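PDB 1Q5D: P450 epoxidase from Sorangium cellulosum, which belongs to the cytochrome P450 family of haem-containing proteins and holds protoporphyrin IX with iron in its core. Local coordinates for residues Arg296-Arg310 / Lys321-Arg335. Residues are numbered along the deposited sequence; the frame is centred on the assembly and turned at random.
Sequences RFDNILRIGTVRFAR and KKGEMVFLLIPSALR. With EPB (7,11-dihydroxy-8,8,10,12,16-pentamethyl-3-[1-methyl-2-(2-methyl-thiazol-4-yl)vinyl]-4,17-dioxabicyclo[14.1.0]heptadecane-5,9-dione), chain C.
The extended Lys322 chain, bent only at its last torsion (chi4 75°), brings NZ to Arg310 O from above the carbonyl plane. Beside it, Glu324 O accepts from Ala309 N. Strand 325-329 then runs antiparallel to strand 304-309. Met325 lays SD 3.5 Å from Phe308 CE2, an oblique Met-aromatic contact. Val326 and Arg307 form a hydrogen-bonded pair; Arg307 N meets Val326 O at 2.8 Å. The Phe327 ring is sandwiched. Val306 CG1 sits over the centre of one face, 3.4 Å from the ring centroid, and Ile303 CG2 lies over the opposite face, off centre toward CD2. With CG1 of Val306 anti to its carbonyl carbon (chi1 -65°), that methyl can lie on the ring. Leu328 N gives a nearly straight bond to Thr305 O. Ile330 packs CG1 on Leu301 CD1. The Pro331 ring faces Leu301 O, which is buried here without a polar partner. Leu334 O takes an in-plane bond from Arg296 NH1, while Arg296 NH2 salt-bridges Glu293. Arg335 grips Phe297 O side-on, with NE at 2.8 Å and NH2 at 2.9 Å. Its guanidinium lies 7° from parallel to the Phe297 ring, with NH2 over one face near the rim, by CE1; NH1 pairs with Asp344. Thr305 OG1 and Arg307 NH1 both hydrogen-bond to haem O1A, and Gly304 O accepts from EPB O10. This antiparallel pair belongs to the mixed beta-sheet of the cytochrome P450 fold, where strand 304-309 lines both the haem and ligand pockets.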
loop_
_atom_site.group_PDB
_atom_site.type_symbol
_atom_site.label_atom_id
_atom_site.label_comp_id
_atom_site.label_asym_id
_atom_site.label_seq_id
_atom_site.Cartn_x
_atom_site.Cartn_y
_atom_site.Cartn_z
ATOM N N ARG A 296 7.061 10.329 -1.118
ATOM C CA ARG A 296 6.726 11.643 -1.657
ATOM C C ARG A 296 7.392 11.814 -3.037
ATOM O O ARG A 296 6.741 12.198 -4.023
ATOM C CB ARG A 296 7.182 12.732 -0.651
ATOM C CG ARG A 296 6.568 14.124 -0.864
ATOM C CD ARG A 296 7.117 14.884 -2.101
ATOM N NE ARG A 296 8.578 14.867 -2.235
ATOM C CZ ARG A 296 9.237 15.280 -3.326
ATOM N NH1 ARG A 296 8.565 15.715 -4.381
ATOM N NH2 ARG A 296 10.563 15.263 -3.374
ATOM N N PHE A 297 8.684 11.511 -3.105
ATOM C CA PHE A 297 9.483 11.755 -4.299
ATOM C C PHE A 297 9.204 10.697 -5.367
ATOM O O PHE A 297 9.129 11.012 -6.567
ATOM C CB PHE A 297 10.974 11.715 -3.952
ATOM C CG PHE A 297 11.888 11.676 -5.154
ATOM C CD1 PHE A 297 11.989 12.768 -6.000
ATOM C CD2 PHE A 297 12.674 10.564 -5.414
ATOM C CE1 PHE A 297 12.828 12.743 -7.101
ATOM C CE2 PHE A 297 13.522 10.536 -6.510
ATOM C CZ PHE A 297 13.606 11.624 -7.355
ATOM N N ASP A 298 9.035 9.457 -4.924
ATOM C CA ASP A 298 8.921 8.331 -5.856
ATOM C C ASP A 298 7.796 7.403 -5.450
ATOM O O ASP A 298 8.028 6.241 -5.097
ATOM C CB ASP A 298 10.245 7.575 -5.880
ATOM C CG ASP A 298 10.457 6.793 -7.164
ATOM O OD1 ASP A 298 9.666 6.920 -8.128
ATOM O OD2 ASP A 298 11.425 6.022 -7.271
ATOM N N ASN A 299 6.577 7.921 -5.485
ATOM C CA ASN A 299 5.449 7.202 -4.952
ATOM C C ASN A 299 5.268 5.873 -5.668
ATOM O O ASN A 299 5.372 5.806 -6.909
ATOM C CB ASN A 299 4.173 8.020 -5.098
ATOM C CG ASN A 299 3.025 7.408 -4.347
ATOM O OD1 ASN A 299 2.134 6.773 -4.943
ATOM N ND2 ASN A 299 3.032 7.583 -3.014
ATOM N N ILE A 300 4.994 4.834 -4.882
ATOM C CA ILE A 300 4.873 3.465 -5.395
ATOM C C ILE A 300 3.604 3.178 -6.196
ATOM O O ILE A 300 3.501 2.109 -6.842
ATOM C CB ILE A 300 4.926 2.436 -4.229
ATOM C CG1 ILE A 300 3.733 2.652 -3.287
ATOM C CG2 ILE A 300 6.300 2.451 -3.541
ATOM C CD1 ILE A 300 3.487 1.537 -2.234
ATOM N N LEU A 301 2.629 4.072 -6.132
ATOM C CA LEU A 301 1.369 3.858 -6.839
ATOM C C LEU A 301 1.534 4.178 -8.322
ATOM O O LEU A 301 2.101 5.211 -8.675
ATOM C CB LEU A 301 0.244 4.716 -6.266
ATOM C CG LEU A 301 -0.199 4.339 -4.846
ATOM C CD1 LEU A 301 -1.322 5.242 -4.315
ATOM C CD2 LEU A 301 -0.641 2.866 -4.873
ATOM N N ARG A 302 1.043 3.277 -9.170
ATOM C CA ARG A 302 1.075 3.459 -10.638
ATOM C C ARG A 302 0.206 4.627 -11.064
ATOM O O ARG A 302 0.611 5.479 -11.869
ATOM C CB ARG A 302 0.540 2.191 -11.315
ATOM C CG ARG A 302 0.613 2.212 -12.858
ATOM C CD ARG A 302 0.272 0.858 -13.490
ATOM N NE ARG A 302 1.243 -0.144 -13.089
ATOM C CZ ARG A 302 2.379 -0.396 -13.733
ATOM N NH1 ARG A 302 2.695 0.264 -14.849
ATOM N NH2 ARG A 302 3.197 -1.327 -13.261
ATOM N N ILE A 303 -1.017 4.650 -10.559
ATOM C CA ILE A 303 -1.938 5.739 -10.851
ATOM C C ILE A 303 -2.321 6.464 -9.547
ATOM O O ILE A 303 -1.991 7.636 -9.360
ATOM C CB ILE A 303 -3.195 5.213 -11.594
ATOM C CG1 ILE A 303 -2.774 4.329 -12.783
ATOM C CG2 ILE A 303 -4.066 6.378 -12.074
ATOM C CD1 ILE A 303 -3.477 2.988 -12.832
ATOM N N GLY A 304 -3.013 5.772 -8.651
ATOM C CA GLY A 304 -3.376 6.346 -7.368
ATOM C C GLY A 304 -4.530 5.637 -6.707
ATOM O O GLY A 304 -4.587 4.406 -6.672
ATOM N N THR A 305 -5.464 6.403 -6.171
ATOM C CA THR A 305 -6.624 5.806 -5.563
ATOM C C THR A 305 -7.872 6.389 -6.197
ATOM O O THR A 305 -7.778 7.343 -6.970
ATOM C CB THR A 305 -6.611 5.944 -4.030
ATOM O OG1 THR A 305 -7.721 5.219 -3.498
ATOM C CG2 THR A 305 -6.870 7.395 -3.599
ATOM N N VAL A 306 -9.022 5.794 -5.906
ATOM C CA VAL A 306 -10.258 6.181 -6.583
ATOM C C VAL A 306 -11.337 6.707 -5.648
ATOM O O VAL A 306 -11.385 6.362 -4.457
ATOM C CB VAL A 306 -10.872 5.011 -7.396
ATOM C CG1 VAL A 306 -9.949 4.623 -8.519
ATOM C CG2 VAL A 306 -11.141 3.819 -6.504
ATOM N N ARG A 307 -12.198 7.542 -6.224
ATOM C CA ARG A 307 -13.423 8.005 -5.583
ATOM C C ARG A 307 -14.523 7.977 -6.632
ATOM O O ARG A 307 -14.238 7.886 -7.826
ATOM C CB ARG A 307 -13.255 9.428 -5.043
ATOM C CG ARG A 307 -12.285 9.529 -3.870
ATOM C CD ARG A 307 -12.753 8.737 -2.671
ATOM N NE ARG A 307 -11.984 8.991 -1.464
ATOM C CZ ARG A 307 -10.986 8.230 -1.052
ATOM N NH1 ARG A 307 -10.589 7.183 -1.786
ATOM N NH2 ARG A 307 -10.358 8.532 0.081
ATOM N N PHE A 308 -15.776 8.071 -6.189
ATOM C CA PHE A 308 -16.915 8.056 -7.099
ATOM C C PHE A 308 -17.871 9.211 -6.816
ATOM O O PHE A 308 -18.174 9.509 -5.664
ATOM C CB PHE A 308 -17.645 6.712 -7.016
ATOM C CG PHE A 308 -16.740 5.525 -7.174
ATOM C CD1 PHE A 308 -16.121 4.958 -6.066
ATOM C CD2 PHE A 308 -16.495 4.981 -8.425
ATOM C CE1 PHE A 308 -15.269 3.873 -6.207
ATOM C CE2 PHE A 308 -15.650 3.878 -8.569
ATOM C CZ PHE A 308 -15.041 3.328 -7.454
ATOM N N ALA A 309 -18.323 9.874 -7.877
ATOM C CA ALA A 309 -19.230 11.018 -7.756
ATOM C C ALA A 309 -20.614 10.584 -7.288
ATOM O O ALA A 309 -21.257 9.763 -7.930
ATOM C CB ALA A 309 -19.331 11.757 -9.093
ATOM N N ARG A 310 -21.070 11.153 -6.176
ATOM C CA ARG A 310 -22.367 10.807 -5.603
ATOM C C ARG A 310 -23.520 11.576 -6.254
ATOM O O ARG A 310 -24.690 11.319 -5.958
ATOM C CB ARG A 310 -22.368 11.057 -4.093
ATOM C CG ARG A 310 -21.444 10.129 -3.323
ATOM C CD ARG A 310 -21.239 10.524 -1.877
ATOM N NE ARG A 310 -22.426 10.247 -1.078
ATOM C CZ ARG A 310 -22.873 11.033 -0.112
ATOM N NH1 ARG A 310 -22.228 12.154 0.189
ATOM N NH2 ARG A 310 -23.967 10.699 0.557
ATOM N N LYS A 321 -20.474 13.359 -13.966
ATOM C CA LYS A 321 -21.802 12.834 -13.698
ATOM C C LYS A 321 -21.843 11.888 -12.495
ATOM O O LYS A 321 -20.832 11.292 -12.113
ATOM C CB LYS A 321 -22.380 12.158 -14.947
ATOM C CG LYS A 321 -22.347 13.026 -16.206
ATOM C CD LYS A 321 -23.060 14.370 -16.003
ATOM C CE LYS A 321 -23.121 15.175 -17.307
ATOM N NZ LYS A 321 -23.153 16.649 -17.067
ATOM N N LYS A 322 -23.027 11.759 -11.906
ATOM C CA LYS A 322 -23.244 10.854 -10.782
ATOM C C LYS A 322 -22.775 9.436 -11.085
ATOM O O LYS A 322 -23.103 8.881 -12.126
ATOM C CB LYS A 322 -24.726 10.828 -10.417
ATOM C CG LYS A 322 -25.071 9.868 -9.301
ATOM C CD LYS A 322 -26.491 10.078 -8.823
ATOM C CE LYS A 322 -26.925 8.924 -7.935
ATOM N NZ LYS A 322 -26.281 9.032 -6.607
ATOM N N GLY A 323 -22.006 8.855 -10.163
ATOM C CA GLY A 323 -21.564 7.477 -10.292
ATOM C C GLY A 323 -20.319 7.269 -11.139
ATOM O O GLY A 323 -19.880 6.129 -11.329
ATOM N N GLU A 324 -19.747 8.360 -11.645
ATOM C CA GLU A 324 -18.516 8.301 -12.420
ATOM C C GLU A 324 -17.293 8.209 -11.505
ATOM O O GLU A 324 -17.233 8.850 -10.456
ATOM C CB GLU A 324 -18.381 9.523 -13.338
ATOM C CG GLU A 324 -19.344 9.539 -14.524
ATOM C CD GLU A 324 -18.912 10.497 -15.631
ATOM O OE1 GLU A 324 -18.635 11.687 -15.341
ATOM O OE2 GLU A 324 -18.835 10.056 -16.798
ATOM N N MET A 325 -16.316 7.418 -11.926
ATOM C CA MET A 325 -15.105 7.196 -11.153
ATOM C C MET A 325 -14.103 8.338 -11.335
ATOM O O MET A 325 -13.984 8.944 -12.413
ATOM C CB MET A 325 -14.470 5.837 -11.525
ATOM C CG MET A 325 -13.255 5.461 -10.672
ATOM S SD MET A 325 -12.876 3.683 -10.711
ATOM C CE MET A 325 -12.184 3.574 -12.283
ATOM N N VAL A 326 -13.382 8.642 -10.266
ATOM C CA VAL A 326 -12.321 9.623 -10.345
ATOM C C VAL A 326 -11.041 9.066 -9.733
ATOM O O VAL A 326 -11.053 8.599 -8.592
ATOM C CB VAL A 326 -12.711 10.918 -9.586
ATOM C CG1 VAL A 326 -11.688 11.990 -9.835
ATOM C CG2 VAL A 326 -14.128 11.388 -9.998
ATOM N N PHE A 327 -9.955 9.108 -10.503
ATOM C CA PHE A 327 -8.631 8.727 -10.042
ATOM C C PHE A 327 -7.845 9.934 -9.545
ATOM O O PHE A 327 -7.748 10.954 -10.227
ATOM C CB PHE A 327 -7.845 8.069 -11.172
ATOM C CG PHE A 327 -7.719 6.574 -11.047
ATOM C CD1 PHE A 327 -8.437 5.731 -11.896
ATOM C CD2 PHE A 327 -6.854 6.005 -10.114
ATOM C CE1 PHE A 327 -8.302 4.337 -11.799
ATOM C CE2 PHE A 327 -6.717 4.618 -10.013
ATOM C CZ PHE A 327 -7.444 3.785 -10.863
ATOM N N LEU A 328 -7.294 9.806 -8.349
ATOM C CA LEU A 328 -6.416 10.809 -7.768
ATOM C C LEU A 328 -5.019 10.404 -8.161
ATOM O O LEU A 328 -4.547 9.372 -7.702
ATOM C CB LEU A 328 -6.556 10.768 -6.240
ATOM C CG LEU A 328 -7.769 11.486 -5.652
ATOM C CD1 LEU A 328 -9.044 11.286 -6.452
ATOM C CD2 LEU A 328 -8.003 11.136 -4.186
ATOM N N LEU A 329 -4.368 11.175 -9.039
ATOM C CA LEU A 329 -3.043 10.809 -9.558
ATOM C C LEU A 329 -1.930 11.121 -8.559
ATOM O O LEU A 329 -1.231 12.123 -8.691
ATOM C CB LEU A 329 -2.764 11.477 -10.920
ATOM C CG LEU A 329 -1.577 10.986 -11.751
ATOM C CD1 LEU A 329 -1.607 9.452 -12.011
ATOM C CD2 LEU A 329 -1.460 11.755 -13.096
ATOM N N ILE A 330 -1.744 10.223 -7.588
ATOM C CA ILE A 330 -0.855 10.473 -6.454
ATOM C C ILE A 330 0.592 10.809 -6.775
ATOM O O ILE A 330 1.116 11.764 -6.221
ATOM C CB ILE A 330 -0.915 9.311 -5.417
ATOM C CG1 ILE A 330 -2.344 9.087 -4.907
ATOM C CG2 ILE A 330 0.068 9.545 -4.284
ATOM C CD1 ILE A 330 -3.009 10.281 -4.301
ATOM N N PRO A 331 1.265 10.034 -7.625
ATOM C CA PRO A 331 2.665 10.323 -7.944
ATOM C C PRO A 331 2.820 11.683 -8.613
ATOM O O PRO A 331 3.889 12.267 -8.529
ATOM C CB PRO A 331 3.054 9.210 -8.927
ATOM C CG PRO A 331 2.036 8.181 -8.736
ATOM C CD PRO A 331 0.768 8.840 -8.331
ATOM N N SER A 332 1.760 12.163 -9.247
ATOM C CA SER A 332 1.771 13.472 -9.888
ATOM C C SER A 332 1.577 14.595 -8.869
ATOM O O SER A 332 2.360 15.544 -8.811
ATOM C CB SER A 332 0.664 13.568 -10.935
ATOM O OG SER A 332 0.658 14.879 -11.515
ATOM N N ALA A 333 0.523 14.480 -8.082
ATOM C CA ALA A 333 0.237 15.463 -7.046
ATOM C C ALA A 333 1.467 15.641 -6.146
ATOM O O ALA A 333 1.731 16.737 -5.653
ATOM C CB ALA A 333 -0.991 15.012 -6.227
ATOM N N LEU A 334 2.239 14.572 -5.957
ATOM C CA LEU A 334 3.360 14.621 -5.030
ATOM C C LEU A 334 4.592 15.206 -5.684
ATOM O O LEU A 334 5.609 15.394 -5.018
ATOM C CB LEU A 334 3.641 13.240 -4.408
ATOM C CG LEU A 334 2.479 12.716 -3.552
ATOM C CD1 LEU A 334 2.848 11.485 -2.735
ATOM C CD2 LEU A 334 1.912 13.809 -2.636
ATOM N N ARG A 335 4.497 15.520 -6.980
ATOM C CA ARG A 335 5.547 16.277 -7.652
ATOM C C ARG A 335 5.111 17.709 -7.974
ATOM O O ARG A 335 5.725 18.384 -8.784
ATOM C CB ARG A 335 6.017 15.576 -8.938
ATOM C CG ARG A 335 6.817 14.305 -8.708
ATOM C CD ARG A 335 8.178 14.527 -8.095
ATOM N NE ARG A 335 8.985 13.311 -8.106
ATOM C CZ ARG A 335 9.826 12.961 -9.063
ATOM N NH1 ARG A 335 10.009 13.746 -10.116
ATOM N NH2 ARG A 335 10.505 11.825 -8.964
HETATM O O16 EPB C . -3.380 -3.079 -3.171
HETATM C C51 EPB C . -2.031 1.466 -2.313
HETATM O O41 EPB C . -2.749 0.817 0.193
HETATM C C5 EPB C . -2.933 1.133 -1.181
HETATM C C4 EPB C . -3.293 -0.303 -0.516
HETATM C C16 EPB C . -4.356 -2.457 -3.376
HETATM O O1 EPB C . -5.192 -1.912 -2.414
HETATM C C2 EPB C . -4.961 -2.105 -0.898
HETATM C C3 EPB C . -4.654 -0.687 -0.272
HETATM C C20 EPB C . -6.351 -2.700 -0.432
HETATM C C21 EPB C . -6.535 -4.128 -0.922
HETATM C C22 EPB C . -7.245 -2.005 0.329
HETATM C C23 EPB C . -8.580 -2.331 0.833
HETATM N N26 EPB C . -9.417 -3.114 0.057
HETATM C C25 EPB C . -10.618 -3.298 0.662
HETATM C C27 EPB C . -11.640 -4.132 -0.007
HETATM C C24 EPB C . -9.141 -1.901 1.975
HETATM S S1 EPB C . -10.736 -2.503 2.129
HETATM C C15 EPB C . -4.820 -2.178 -4.829
HETATM C C14 EPB C . -6.381 -2.357 -5.100
HETATM O O14 EPB C . -6.648 -3.660 -4.611
HETATM C C13 EPB C . -6.892 -2.069 -6.619
HETATM C C29 EPB C . -6.211 -3.112 -7.573
HETATM C C30 EPB C . -8.389 -2.345 -6.723
HETATM C C12 EPB C . -6.478 -0.577 -7.131
HETATM O O12 EPB C . -5.728 -0.421 -8.147
HETATM C C11 EPB C . -6.933 0.773 -6.450
HETATM C C28 EPB C . -7.467 1.639 -7.616
HETATM C C10 EPB C . -5.890 1.139 -5.436
HETATM O O10 EPB C . -4.679 1.608 -6.109
HETATM C C9 EPB C . -6.494 2.230 -4.574
HETATM C C91 EPB C . -7.637 1.691 -3.852
HETATM C C8 EPB C . -5.645 2.692 -3.441
HETATM C C7 EPB C . -4.289 1.905 -3.219
HETATM C C6 EPB C . -4.502 1.448 -1.679
HETATM O O HOH W 1 5.832 10.853 -6.327
#